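Local atomic coordinates of sortase (Actinomyces oris, PDB entry 5UTT), a protein that probably acts as a sortase transpeptidase, its sortase domain cleaving a sorting signal and joining surface proteins to an acceptor on the Gram-positive cell envelope. Residues Met20-Tyr25 with Ile47-Gly52; Gly71-Phe76 with Ala137-Arg142; Gly98-Val103 with Val111-Gly116. One frame throughout, in Å; residues are numbered along the deposited sequence.

Contact 1: Met20-Tyr25 with Ile47-Gly52; sequences MEQVGY and IMEGTG
E49 and Y25 supply most of the buried surface, with V23 a distant third. The E49 side chain leaves the end of its strand toward the loop 20-25, where its aliphatic part lies against two carbonyls: CB is 3.4 Å from G24 O and CG 3.5 Å from V23 O. V23 CG2 touches the first of these methylenes, 3.8 Å from E49 CB. A bend at chi2 (73°) turns the carboxylate out of the chain's line, and OE1 is gripped twice, by H63 ND1 and by a water that also takes the N-H of V23. A glutamate suits this place because it offers methylenes for packing and an acceptor beyond them. The ring of Y25 lies with E49 O above the centre of one face, and CE2 comes within 3.4 Å of G50 CA, an approach made possible by the missing side chain of G50. At the rim of the ring, Y25 OH accepts a weak, bent bond from G52 N (3.0 Å, 128°) and also bonds D54 OD1. G52 is the N-cap of helix 53-56, and the contact thereby ties the loop before strand 28-33 to the passage from strand 45-49 into that helix.

Contact 2: Gly71-Phe76 with Ala137-Arg142; sequences GEVGNF and AQPTDR
The R142 guanidinium has V73 CG2 over one face, 3.5 Å above the plane and displaced toward the rim, while G71 O lies at its edge, close to the guanidinium plane. NE donates to that carbonyl (2.8 Å from R142 NE to G71 O), though at 140° the bond is somewhat bent, and the donor stands 31° off the plane of the carbonyl. A water reinforces the link, donating to G71 O and accepting a weak bond from R142 NH2. The side chain runs extended from CG to NE, after CG has been set anti to the carbonyl carbon (chi1 -65°), and this length carries the flat group back along 71-73. Arginine fits because its methylenes can lie along the backbone, with CG 3.7 Å from E72 O, before the polar end meets G71.

V73 uses its two methyls on different partners. While CG2 rests near the rim of the guanidinium face, CG1 packs on P139, 3.4 Å from P139 O and 3.8 Å from P139 CB. The proline ring also presses on the backbone of G74, its CB 3.7 Å from G74 CA; a compact, rigid ring and a glycine allow this close fit. G74 N donates to D141 O (3.0 Å), and D141 itself reaches K168 through a salt bridge. G74 and R142 form a parallel beta bridge, the start of the pairing of strands 74-79 and 142-150. This adjacency of the fourth and seventh strands belongs to the sortase beta-barrel, in which the seventh strand probably leads toward the catalytic cysteine, as in other sortases.

Contact 3: Gly98-Val103 with Val111-Gly116; sequences GDEIIV and VFKVTG
The beta hairpin of strands 100-104 and 108-120 pairs I101 with F112, E100 with K113 and I102 with V111 in antiparallel register, the fifth and sixth strands of the sortase barrel. Four nearly straight backbone hydrogen bonds hold it. The I101-F112 pair is hydrogen-bonded in both directions, I101 N to F112 O at 2.8 Å and F112 N to I101 O at 2.9 Å; beyond it V114 N donates to D99 O, and G98 N to V114 O. Between them lie two CA-H...O contacts, the shorter from E100 CA to F112 O at 3.3 Å.

Apolar contacts occupy both faces. With I101, F112 and V114 on one, I101 CD1 meets V114 CG2 at 3.8 Å, and I144 of strand 142-150 covers I101 and F112; branched and aromatic chains suit so buried a surface. On the other, I102 and V111 run side by side, with I102 CG1 4.0 Å from V111 CG2.

The charged residues share that second face. E100 and K113 point the same way, but their contact is between methylenes: E100 CG is 3.5 Å from K113 CD, and the charged atoms E100 OE2 and K113 NZ stay 4.8 Å apart. Long chains suit partial exposure, packing beneath their charged ends. E100 OE1 instead bonds S182 OG. Bends at chi2 (-75°) and further along fold the lysine over G98, leaving K113 CD 3.3 Å from G98 O.

Overall arrangement
All three contacts reach one mixed sheet, whose first and last strands also pair, consistent with the closed sortase barrel. Contact 1 closes first along the chain; contact 2 then spans a long excursion, within which the hairpin of contact 3 is made. The centres of contacts 1 and 3 lie about 21 Å apart on opposite sides of the chain's centre, with contact 2 about 17 Å from the first and 15 Å from the third. They nevertheless meet through the interior: I47 packs on both F76 and V103, and the ring of F112 approaches the backbone of R142. Buried side chains of strands 45-49, 74-79 and 100-104 thus join segments far apart in sequence.

Contact 1: Met20-Tyr25 with Ile47-Gly52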
# COMPACT_ATOMS: atom_id res chain seq x y z
N MET A 20 -14.07 1.60 -0.40
CA MET A 20 -14.11 1.80 1.05
C MET A 20 -14.58 3.22 1.36
O MET A 20 -14.18 4.18 0.71
CB MET A 20 -12.73 1.57 1.66
CG MET A 20 -12.18 0.17 1.52
SD MET A 20 -13.15 -1.08 2.36
CE MET A 20 -12.60 -0.86 4.05
N GLU A 21 -15.41 3.35 2.40
CA GLU A 21 -15.82 4.66 2.92
C GLU A 21 -14.68 5.25 3.73
O GLU A 21 -13.99 4.52 4.42
CB GLU A 21 -17.04 4.49 3.83
CG GLU A 21 -18.26 3.95 3.09
CD GLU A 21 -19.54 3.97 3.90
OE1 GLU A 21 -19.48 4.03 5.16
OE2 GLU A 21 -20.62 3.92 3.25
N GLN A 22 -14.48 6.56 3.64
CA GLN A 22 -13.49 7.26 4.46
C GLN A 22 -13.79 7.07 5.94
O GLN A 22 -14.94 7.13 6.37
CB GLN A 22 -13.48 8.75 4.10
CG GLN A 22 -12.50 9.61 4.89
CD GLN A 22 -12.36 10.98 4.25
OE1 GLN A 22 -13.19 11.37 3.43
NE2 GLN A 22 -11.27 11.69 4.56
N VAL A 23 -12.74 6.86 6.71
CA VAL A 23 -12.85 6.68 8.17
C VAL A 23 -12.09 7.81 8.87
O VAL A 23 -11.30 8.55 8.23
CB VAL A 23 -12.29 5.30 8.64
CG1 VAL A 23 -13.07 4.15 8.03
CG2 VAL A 23 -10.79 5.15 8.36
N GLY A 24 -12.29 7.93 10.19
CA GLY A 24 -11.60 8.95 10.97
C GLY A 24 -10.12 8.67 11.22
O GLY A 24 -9.65 7.52 11.14
N TYR A 25 -9.38 9.73 11.55
CA TYR A 25 -7.94 9.62 11.77
C TYR A 25 -7.60 8.54 12.79
O TYR A 25 -8.21 8.46 13.86
CB TYR A 25 -7.35 10.96 12.21
CG TYR A 25 -5.85 10.98 12.28
CD1 TYR A 25 -5.17 10.51 13.40
CD2 TYR A 25 -5.10 11.45 11.24
CE1 TYR A 25 -3.79 10.52 13.47
CE2 TYR A 25 -3.73 11.46 11.28
CZ TYR A 25 -3.07 10.99 12.41
OH TYR A 25 -1.73 11.02 12.44
N ILE A 47 -3.27 -1.13 8.10
CA ILE A 47 -3.36 0.14 7.47
C ILE A 47 -4.36 1.02 8.19
O ILE A 47 -5.55 0.65 8.33
CB ILE A 47 -3.80 0.01 5.99
CG1 ILE A 47 -2.87 -0.96 5.22
CG2 ILE A 47 -3.76 1.39 5.35
CD1 ILE A 47 -3.44 -1.38 3.85
N MET A 48 -3.92 2.20 8.59
CA MET A 48 -4.78 3.16 9.32
C MET A 48 -4.87 4.50 8.63
O MET A 48 -3.95 4.88 7.90
CB MET A 48 -4.30 3.32 10.79
CG MET A 48 -4.45 2.08 11.59
SD MET A 48 -3.53 2.28 13.13
CE MET A 48 -3.46 0.59 13.68
N GLU A 49 -5.95 5.23 8.85
CA GLU A 49 -6.07 6.58 8.33
C GLU A 49 -5.05 7.52 8.97
O GLU A 49 -4.91 7.55 10.19
CB GLU A 49 -7.50 7.08 8.50
CG GLU A 49 -7.78 8.48 7.96
CD GLU A 49 -7.83 8.56 6.44
OE1 GLU A 49 -7.60 7.53 5.75
OE2 GLU A 49 -8.07 9.67 5.96
N GLY A 50 -4.33 8.29 8.16
CA GLY A 50 -3.40 9.30 8.70
C GLY A 50 -1.96 8.88 8.72
O GLY A 50 -1.64 7.66 8.72
N THR A 51 -1.06 9.85 8.70
CA THR A 51 0.36 9.55 8.51
C THR A 51 1.23 10.13 9.59
O THR A 51 2.44 10.17 9.42
CB THR A 51 0.92 10.07 7.19
OG1 THR A 51 0.73 11.50 7.10
CG2 THR A 51 0.25 9.31 6.02
N GLY A 52 0.62 10.55 10.67
CA GLY A 52 1.38 10.93 11.85
C GLY A 52 2.16 9.78 12.45
O GLY A 52 1.87 8.60 12.22
O HOH W 1 -10.11 6.34 4.92

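Contact 2: Gly71-Phe76 with Ala137-Arg142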
# COMPACT_ATOMS: atom_id res chain seq x y z
N GLY A 71 -9.93 1.18 -3.37
CA GLY A 71 -10.89 0.81 -4.41
C GLY A 71 -11.38 1.93 -5.29
O GLY A 71 -11.97 1.65 -6.35
N GLU A 72 -11.23 3.18 -4.84
CA GLU A 72 -11.71 4.34 -5.60
C GLU A 72 -10.80 4.66 -6.79
O GLU A 72 -9.55 4.51 -6.74
CB GLU A 72 -11.83 5.55 -4.67
CG GLU A 72 -12.37 6.82 -5.29
CD GLU A 72 -12.58 7.93 -4.28
OE1 GLU A 72 -11.88 7.95 -3.23
OE2 GLU A 72 -13.42 8.83 -4.55
N VAL A 73 -11.42 5.07 -7.89
CA VAL A 73 -10.63 5.54 -8.98
C VAL A 73 -9.68 6.69 -8.55
O VAL A 73 -10.09 7.77 -8.06
CB VAL A 73 -11.51 5.96 -10.19
CG1 VAL A 73 -10.67 6.70 -11.19
CG2 VAL A 73 -12.18 4.75 -10.82
N GLY A 74 -8.39 6.47 -8.79
CA GLY A 74 -7.33 7.41 -8.35
C GLY A 74 -6.20 6.68 -7.68
O GLY A 74 -5.78 5.62 -8.15
N ASN A 75 -5.72 7.20 -6.54
CA ASN A 75 -4.50 6.65 -5.95
C ASN A 75 -4.61 6.57 -4.46
O ASN A 75 -4.77 7.59 -3.84
CB ASN A 75 -3.34 7.56 -6.33
CG ASN A 75 -1.97 6.96 -6.01
OD1 ASN A 75 -1.86 5.81 -5.55
ND2 ASN A 75 -0.93 7.71 -6.27
N PHE A 76 -4.63 5.35 -3.93
CA PHE A 76 -4.70 5.09 -2.47
C PHE A 76 -3.25 5.02 -1.99
O PHE A 76 -2.57 4.01 -2.19
CB PHE A 76 -5.46 3.80 -2.21
CG PHE A 76 -5.49 3.39 -0.74
CD1 PHE A 76 -6.38 3.99 0.12
CD2 PHE A 76 -4.70 2.34 -0.28
CE1 PHE A 76 -6.43 3.62 1.47
CE2 PHE A 76 -4.75 1.95 1.07
CZ PHE A 76 -5.61 2.59 1.93
N ALA A 137 -3.50 15.39 -14.38
CA ALA A 137 -4.37 14.42 -15.07
C ALA A 137 -5.54 13.90 -14.22
O ALA A 137 -5.39 13.66 -13.01
CB ALA A 137 -3.53 13.24 -15.53
N GLN A 138 -6.69 13.71 -14.84
CA GLN A 138 -7.84 13.08 -14.17
C GLN A 138 -7.72 11.55 -14.26
O GLN A 138 -7.35 11.00 -15.32
CB GLN A 138 -9.18 13.56 -14.77
CG GLN A 138 -9.60 14.97 -14.38
CD GLN A 138 -10.20 15.05 -12.98
OE1 GLN A 138 -10.91 14.14 -12.52
NE2 GLN A 138 -9.91 16.15 -12.28
N PRO A 139 -8.01 10.83 -13.15
CA PRO A 139 -7.75 9.38 -13.10
C PRO A 139 -8.77 8.50 -13.79
O PRO A 139 -9.97 8.82 -13.77
CB PRO A 139 -7.78 9.06 -11.61
CG PRO A 139 -8.65 10.13 -11.00
CD PRO A 139 -8.46 11.36 -11.84
N THR A 140 -8.29 7.39 -14.38
CA THR A 140 -9.14 6.30 -14.87
C THR A 140 -8.97 4.97 -14.15
O THR A 140 -9.94 4.22 -13.99
CB THR A 140 -8.91 6.06 -16.36
OG1 THR A 140 -9.19 7.28 -17.04
CG2 THR A 140 -9.79 4.96 -16.85
N ASP A 141 -7.73 4.69 -13.69
CA ASP A 141 -7.39 3.42 -13.07
C ASP A 141 -7.30 3.56 -11.55
O ASP A 141 -7.40 4.65 -11.02
CB ASP A 141 -6.05 2.94 -13.62
CG ASP A 141 -6.14 2.52 -15.08
OD1 ASP A 141 -7.17 1.92 -15.46
OD2 ASP A 141 -5.17 2.75 -15.83
N ARG A 142 -7.20 2.42 -10.90
CA ARG A 142 -7.10 2.37 -9.45
C ARG A 142 -5.69 1.94 -9.11
O ARG A 142 -5.23 0.86 -9.54
CB ARG A 142 -8.11 1.37 -8.95
CG ARG A 142 -9.56 1.73 -9.19
CD ARG A 142 -10.46 0.54 -8.94
NE ARG A 142 -11.84 0.96 -9.01
CZ ARG A 142 -12.52 1.16 -10.13
NH1 ARG A 142 -11.97 0.91 -11.32
NH2 ARG A 142 -13.78 1.59 -10.05
O HOH W 2 -14.28 0.57 -7.59

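Contact 3: Gly98-Val103 with Val111-Gly116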
# COMPACT_ATOMS: atom_id res chain seq x y z
N GLY A 98 5.16 -6.51 -11.63
CA GLY A 98 4.34 -7.72 -11.55
C GLY A 98 4.18 -8.35 -10.18
O GLY A 98 3.28 -9.17 -9.96
N ASP A 99 4.99 -7.92 -9.21
CA ASP A 99 4.77 -8.41 -7.86
C ASP A 99 3.44 -7.93 -7.28
O ASP A 99 2.98 -6.81 -7.55
CB ASP A 99 5.91 -7.94 -6.97
CG ASP A 99 7.22 -8.62 -7.30
OD1 ASP A 99 7.21 -9.76 -7.83
OD2 ASP A 99 8.28 -8.05 -7.00
N GLU A 100 2.82 -8.77 -6.44
CA GLU A 100 1.53 -8.43 -5.89
C GLU A 100 1.60 -7.60 -4.64
O GLU A 100 2.45 -7.87 -3.75
CB GLU A 100 0.77 -9.71 -5.54
CG GLU A 100 0.12 -10.35 -6.78
CD GLU A 100 -0.65 -11.62 -6.50
OE1 GLU A 100 -0.45 -12.23 -5.44
OE2 GLU A 100 -1.49 -12.01 -7.37
N ILE A 101 0.71 -6.62 -4.55
CA ILE A 101 0.49 -5.87 -3.29
C ILE A 101 -0.98 -6.07 -2.93
O ILE A 101 -1.90 -5.74 -3.73
CB ILE A 101 0.85 -4.39 -3.44
CG1 ILE A 101 2.35 -4.23 -3.75
CG2 ILE A 101 0.46 -3.57 -2.22
CD1 ILE A 101 2.77 -2.80 -3.92
N ILE A 102 -1.25 -6.63 -1.77
CA ILE A 102 -2.60 -7.12 -1.45
C ILE A 102 -3.09 -6.40 -0.23
O ILE A 102 -2.35 -6.35 0.81
CB ILE A 102 -2.63 -8.65 -1.25
CG1 ILE A 102 -2.11 -9.36 -2.51
CG2 ILE A 102 -4.04 -9.12 -0.83
CD1 ILE A 102 -1.99 -10.86 -2.38
N VAL A 103 -4.31 -5.82 -0.33
CA VAL A 103 -4.94 -5.27 0.83
C VAL A 103 -6.15 -6.10 1.25
O VAL A 103 -7.03 -6.39 0.46
CB VAL A 103 -5.30 -3.76 0.71
CG1 VAL A 103 -5.83 -3.25 2.04
CG2 VAL A 103 -4.09 -3.00 0.20
N VAL A 111 -6.34 -6.79 -4.88
CA VAL A 111 -5.04 -7.19 -5.38
C VAL A 111 -4.56 -6.24 -6.50
O VAL A 111 -5.20 -6.07 -7.57
CB VAL A 111 -5.00 -8.67 -5.87
CG1 VAL A 111 -3.62 -8.98 -6.45
CG2 VAL A 111 -5.38 -9.69 -4.81
N PHE A 112 -3.39 -5.66 -6.22
CA PHE A 112 -2.68 -4.73 -7.09
C PHE A 112 -1.40 -5.39 -7.60
O PHE A 112 -0.77 -6.23 -6.91
CB PHE A 112 -2.36 -3.41 -6.37
CG PHE A 112 -3.54 -2.72 -5.79
CD1 PHE A 112 -4.10 -3.12 -4.56
CD2 PHE A 112 -4.07 -1.60 -6.41
CE1 PHE A 112 -5.19 -2.43 -4.03
CE2 PHE A 112 -5.16 -0.93 -5.90
CZ PHE A 112 -5.74 -1.34 -4.70
N LYS A 113 -0.95 -4.97 -8.81
CA LYS A 113 0.31 -5.46 -9.35
C LYS A 113 1.27 -4.31 -9.63
O LYS A 113 0.87 -3.30 -10.23
CB LYS A 113 0.03 -6.22 -10.65
CG LYS A 113 -0.81 -7.47 -10.43
CD LYS A 113 -0.01 -8.59 -9.81
CE LYS A 113 -0.52 -9.96 -10.28
NZ LYS A 113 -0.24 -10.30 -11.73
N VAL A 114 2.51 -4.45 -9.12
CA VAL A 114 3.52 -3.41 -9.23
C VAL A 114 3.79 -3.02 -10.71
O VAL A 114 3.95 -3.89 -11.57
CB VAL A 114 4.83 -3.78 -8.52
CG1 VAL A 114 5.93 -2.79 -8.86
CG2 VAL A 114 4.61 -3.81 -7.03
N THR A 115 3.76 -1.71 -10.97
CA THR A 115 4.01 -1.15 -12.31
C THR A 115 5.42 -0.58 -12.37
O THR A 115 6.01 -0.43 -13.45
CB THR A 115 2.97 -0.07 -12.68
OG1 THR A 115 2.99 0.98 -11.69
CG2 THR A 115 1.61 -0.68 -12.82
N GLY A 116 5.98 -0.24 -11.21
CA GLY A 116 7.30 0.38 -11.20
C GLY A 116 7.62 0.98 -9.83
O GLY A 116 6.74 1.03 -8.95